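Local coordinates for protein Bd0816 (Bdellovibrio bacteriovorus HD100, PDB 5CER) that belongs to the S13 family of peptidases and probably acts as a serine-type D-Ala-D-Ala carboxypeptidase, trimming D-alanine from cell-wall peptides, at residues P125-E128 with Q132-E135; G254-T259 with P263-A268. The protein carries 2 engineered substitutions. All coordinates share one frame; numbering follows the deposited sequence.

Overall arrangement
Contact 1 comes first along the chain and closes before contact 2 opens. It joins the loop that follows strand 98-104 of the mixed sheet to the opening turns of helix 130-145. Contact 2 lies in the S13 family region, in the connection that leaves strand 247-248 and runs into strand 267-268 of the small antiparallel sheet. Their centres are about 21 Å apart; that of contact 1 is about 20 Å from the centre of the chain and that of contact 2 about 18 Å. R126 and E257 bring the two loops together through a long, weak ionic contact, so a loop from the mixed-sheet part meets the connection of the small sheet, but only loosely.

Contact 1: P125-E128 with Q132-E135; sequences PRYE and QQAE
The ring of Y127 has Q133 CA over one face, a CH-pi contact with the CA 4.1 Å from the ring centroid, offset toward the rim. Q132 O approaches obliquely, 3.6 Å from Y127 CD1. This is the entry of a loop into a helix, at the surface and with none of its touching residues buried: residues 125-128 are irregular, and helix 130-145 starts just after them, with T129 OG1 accepting a hydrogen bond from Q132 N at its beginning. Y127 turns its CG anti to its own carbonyl carbon (chi1 -54°), which lays the ring against the first turn of the helix. Its CB also packs on the helix, 3.9 Å from Q133 CB, while the Q133 chain crosses the tyrosine at about a right angle. The polar end of Q133 is engaged elsewhere, since its NE2 donates to E106 O in the loop after strand 98-104. That bond ties the helix start to an earlier part of the same connection. Q132, by contrast, reaches back over the loop. Its extended chain carries OE1 to E128, where the backbone N donates to it. E128 N stands above the carbonyl plane of the Q132 side chain, 52° out of it, but the bond is fairly straight: E128 N to Q132 OE1 is 3.1 Å, with 159° at the hydrogen.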
loop_
_atom_site.group_PDB
_atom_site.type_symbol
_atom_site.label_atom_id
_atom_site.label_comp_id
_atom_site.label_asym_id
_atom_site.label_seq_id
_atom_site.Cartn_x
_atom_site.Cartn_y
_atom_site.Cartn_z
ATOM N N PRO A 125 5.153 2.203 16.322
ATOM C CA PRO A 125 5.653 2.459 17.685
ATOM C C PRO A 125 5.827 3.940 17.962
ATOM O O PRO A 125 6.330 4.657 17.120
ATOM C CB PRO A 125 6.992 1.745 17.721
ATOM C CG PRO A 125 6.841 0.654 16.725
ATOM C CD PRO A 125 6.049 1.290 15.612
ATOM N N ARG A 126 5.284 4.370 19.094
ATOM C CA ARG A 126 5.362 5.737 19.507
ATOM C C ARG A 126 6.148 5.804 20.770
ATOM O O ARG A 126 5.718 5.263 21.801
ATOM C CB ARG A 126 3.981 6.315 19.721
ATOM C CG ARG A 126 4.070 7.773 20.102
ATOM C CD ARG A 126 2.884 8.595 19.612
ATOM N NE ARG A 126 1.695 8.375 20.419
ATOM C CZ ARG A 126 0.546 9.038 20.270
ATOM N NH1 ARG A 126 0.439 10.003 19.351
ATOM N NH2 ARG A 126 -0.491 8.748 21.051
ATOM N N TYR A 127 7.287 6.488 20.711
ATOM C CA TYR A 127 8.164 6.616 21.867
ATOM C C TYR A 127 7.796 7.862 22.664
ATOM O O TYR A 127 7.905 8.962 22.165
ATOM C CB TYR A 127 9.646 6.607 21.419
ATOM C CG TYR A 127 9.935 5.381 20.584
ATOM C CD1 TYR A 127 10.012 4.097 21.189
ATOM C CD2 TYR A 127 10.056 5.474 19.219
ATOM C CE1 TYR A 127 10.234 2.966 20.427
ATOM C CE2 TYR A 127 10.293 4.350 18.457
ATOM C CZ TYR A 127 10.362 3.099 19.056
ATOM O OH TYR A 127 10.596 1.988 18.287
ATOM N N GLU A 128 7.428 7.661 23.924
ATOM C CA GLU A 128 6.959 8.746 24.751
ATOM C C GLU A 128 8.158 9.533 25.271
ATOM O O GLU A 128 8.084 10.744 25.425
ATOM C CB GLU A 128 6.149 8.224 25.957
ATOM C CG GLU A 128 5.038 9.163 26.349
ATOM C CD GLU A 128 4.146 8.645 27.475
ATOM O OE1 GLU A 128 3.205 7.865 27.186
ATOM O OE2 GLU A 128 4.363 9.059 28.638
ATOM N N GLN A 132 13.216 5.810 25.602
ATOM C CA GLN A 132 12.518 4.704 24.954
ATOM C C GLN A 132 12.914 4.623 23.485
ATOM O O GLN A 132 13.074 3.516 22.966
ATOM C CB GLN A 132 11.006 4.876 25.048
ATOM C CG GLN A 132 10.380 4.624 26.406
ATOM C CD GLN A 132 8.892 4.952 26.383
ATOM O OE1 GLN A 132 8.278 5.044 25.317
ATOM N NE2 GLN A 132 8.292 5.070 27.552
ATOM N N GLN A 133 13.043 5.784 22.838
ATOM C CA GLN A 133 13.504 5.837 21.470
ATOM C C GLN A 133 14.935 5.310 21.340
ATOM O O GLN A 133 15.236 4.479 20.477
ATOM C CB GLN A 133 13.434 7.277 20.936
ATOM C CG GLN A 133 13.738 7.382 19.437
ATOM C CD GLN A 133 13.822 8.806 18.941
ATOM O OE1 GLN A 133 12.826 9.491 18.908
ATOM N NE2 GLN A 133 15.012 9.267 18.611
ATOM N N ALA A 134 15.807 5.823 22.201
ATOM C CA ALA A 134 17.203 5.377 22.252
ATOM C C ALA A 134 17.305 3.861 22.408
ATOM O O ALA A 134 18.021 3.198 21.653
ATOM C CB ALA A 134 17.944 6.088 23.369
ATOM N N GLU A 135 16.555 3.298 23.359
ATOM C CA GLU A 135 16.644 1.839 23.634
ATOM C C GLU A 135 16.198 1.038 22.411
ATOM O O GLU A 135 16.762 -0.037 22.155
ATOM C CB GLU A 135 15.799 1.367 24.873
ATOM C CG GLU A 135 16.132 2.016 26.266
ATOM C CD GLU A 135 17.613 1.887 26.627
ATOM O OE1 GLU A 135 18.032 0.776 27.021
ATOM O OE2 GLU A 135 18.378 2.887 26.565
#

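Contact 2: G254-T259 with P263-A268; sequences GNNEGT and PIYNEA
N256 and E257 make the hydrogen bonds to I264. E257 N donates to I264 O at 2.9 Å, while I264 N donates to N256 OD1 at 3.0 Å, tilted 29° from the carbonyl plane. That same OD1 accepts from G258 N at 2.8 Å, an Asx turn, with G258 N above the plane on the opposite face, so the oxygen is gripped by two bonds. With CG anti to the backbone N (chi1 -176°), the N256 carboxamide swings over to P263 and I264, and its ND2 reaches forward to T259 O in a weak bond. A water adds a bridge, donating to G254 O at 2.8 Å and to N266 O at 3.0 Å.

Van der Waals contacts add to these. N256 OD1 lies 3.3 Å from P263 CA, I264 CD1 is 3.7 Å from G258 CA, and N256 CB meets Y265 CE1 at 3.8 Å, obliquely to the ring.

The two segments run roughly antiparallel in the connection from strand 247-248 into strand 267-268. N251 ND2 donates to N255 O and E257 OE2, N251 O accepts from N266 ND2, and N266 OD1 accepts from H250 N. E267 and A268 pair through their backbones with V248 and F29, placing strand 267-268 between strands 247-248 and 29-30.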
loop_
_atom_site.group_PDB
_atom_site.type_symbol
_atom_site.label_atom_id
_atom_site.label_comp_id
_atom_site.label_asym_id
_atom_site.label_seq_id
_atom_site.Cartn_x
_atom_site.Cartn_y
_atom_site.Cartn_z
ATOM N N GLY A 254 -3.649 7.344 8.879
ATOM C CA GLY A 254 -5.062 7.012 8.867
ATOM C C GLY A 254 -5.409 5.754 9.650
ATOM O O GLY A 254 -6.557 5.327 9.703
ATOM N N ASN A 255 -4.414 5.156 10.292
ATOM C CA ASN A 255 -4.616 3.913 11.035
ATOM C C ASN A 255 -5.371 4.177 12.321
ATOM O O ASN A 255 -5.378 5.288 12.844
ATOM C CB ASN A 255 -3.251 3.257 11.334
ATOM C CG ASN A 255 -3.367 1.790 11.745
ATOM O OD1 ASN A 255 -4.417 1.172 11.566
ATOM N ND2 ASN A 255 -2.282 1.219 12.271
ATOM N N ASN A 256 -5.987 3.114 12.835
ATOM C CA ASN A 256 -6.727 3.141 14.071
ATOM C C ASN A 256 -5.839 3.525 15.268
ATOM O O ASN A 256 -4.826 2.871 15.500
ATOM C CB ASN A 256 -7.296 1.757 14.286
ATOM C CG ASN A 256 -8.181 1.668 15.512
ATOM O OD1 ASN A 256 -8.553 2.679 16.125
ATOM N ND2 ASN A 256 -8.564 0.464 15.838
ATOM N N GLU A 257 -6.210 4.590 15.970
ATOM C CA GLU A 257 -5.509 5.012 17.191
ATOM C C GLU A 257 -6.141 4.478 18.478
ATOM O O GLU A 257 -5.679 4.793 19.551
ATOM C CB GLU A 257 -5.448 6.553 17.257
ATOM C CG GLU A 257 -4.381 7.158 16.370
ATOM C CD GLU A 257 -2.972 6.965 16.902
ATOM O OE1 GLU A 257 -2.727 7.313 18.072
ATOM O OE2 GLU A 257 -2.104 6.448 16.159
ATOM N N GLY A 258 -7.276 3.808 18.363
ATOM C CA GLY A 258 -8.004 3.333 19.519
ATOM C C GLY A 258 -7.918 1.815 19.607
ATOM O O GLY A 258 -6.917 1.243 19.245
ATOM N N THR A 259 -8.992 1.204 20.068
ATOM C CA THR A 259 -9.128 -0.238 20.123
ATOM C C THR A 259 -9.895 -0.867 18.960
ATOM O O THR A 259 -10.652 -0.212 18.258
ATOM C CB THR A 259 -9.717 -0.783 21.442
ATOM O OG1 THR A 259 -11.052 -0.338 21.734
ATOM C CG2 THR A 259 -8.842 -0.480 22.580
ATOM N N PRO A 263 -12.741 1.962 17.941
ATOM C CA PRO A 263 -11.755 2.563 17.035
ATOM C C PRO A 263 -11.783 4.090 17.015
ATOM O O PRO A 263 -12.811 4.697 17.285
ATOM C CB PRO A 263 -12.137 1.980 15.676
ATOM C CG PRO A 263 -13.626 1.775 15.787
ATOM C CD PRO A 263 -13.865 1.343 17.212
ATOM N N ILE A 264 -10.637 4.695 16.723
ATOM C CA ILE A 264 -10.505 6.140 16.512
ATOM C C ILE A 264 -9.760 6.294 15.201
ATOM O O ILE A 264 -8.630 5.811 15.059
ATOM C CB ILE A 264 -9.718 6.799 17.684
ATOM C CG1 ILE A 264 -10.494 6.588 18.992
ATOM C CG2 ILE A 264 -9.461 8.299 17.462
ATOM C CD1 ILE A 264 -9.598 6.606 20.237
ATOM N N TYR A 265 -10.330 7.090 14.321
ATOM C CA TYR A 265 -9.797 7.278 12.994
ATOM C C TYR A 265 -9.638 8.771 12.614
ATOM O O TYR A 265 -10.443 9.595 12.999
ATOM C CB TYR A 265 -10.774 6.679 12.031
ATOM C CG TYR A 265 -10.981 5.194 12.142
ATOM C CD1 TYR A 265 -9.892 4.305 11.976
ATOM C CD2 TYR A 265 -12.258 4.649 12.319
ATOM C CE1 TYR A 265 -10.070 2.928 12.032
ATOM C CE2 TYR A 265 -12.451 3.282 12.327
ATOM C CZ TYR A 265 -11.354 2.421 12.182
ATOM O OH TYR A 265 -11.545 1.032 12.206
ATOM N N ASN A 266 -8.644 9.079 11.775
ATOM C CA ASN A 266 -8.590 10.359 11.089
ATOM C C ASN A 266 -9.864 10.488 10.291
ATOM O O ASN A 266 -10.288 9.522 9.604
ATOM C CB ASN A 266 -7.403 10.446 10.130
ATOM C CG ASN A 266 -6.058 10.494 10.825
ATOM O OD1 ASN A 266 -5.941 10.702 12.055
ATOM N ND2 ASN A 266 -5.004 10.299 10.043
ATOM N N GLU A 267 -10.473 11.660 10.360
ATOM C CA GLU A 267 -11.722 11.953 9.621
ATOM C C GLU A 267 -11.607 13.255 8.853
ATOM O O GLU A 267 -10.991 14.221 9.328
ATOM C CB GLU A 267 -12.855 12.175 10.574
ATOM C CG GLU A 267 -13.335 10.955 11.314
ATOM C CD GLU A 267 -14.541 11.264 12.194
ATOM O OE1 GLU A 267 -14.733 12.437 12.640
ATOM O OE2 GLU A 267 -15.299 10.309 12.426
ATOM N N ALA A 268 -12.173 13.277 7.665
ATOM C CA ALA A 268 -12.366 14.538 6.987
ATOM C C ALA A 268 -13.582 14.441 6.069
ATOM O O ALA A 268 -14.080 13.351 5.811
ATOM C CB ALA A 268 -11.119 14.945 6.210
HETATM O O HOH W 1 -8.455 7.232 9.001
#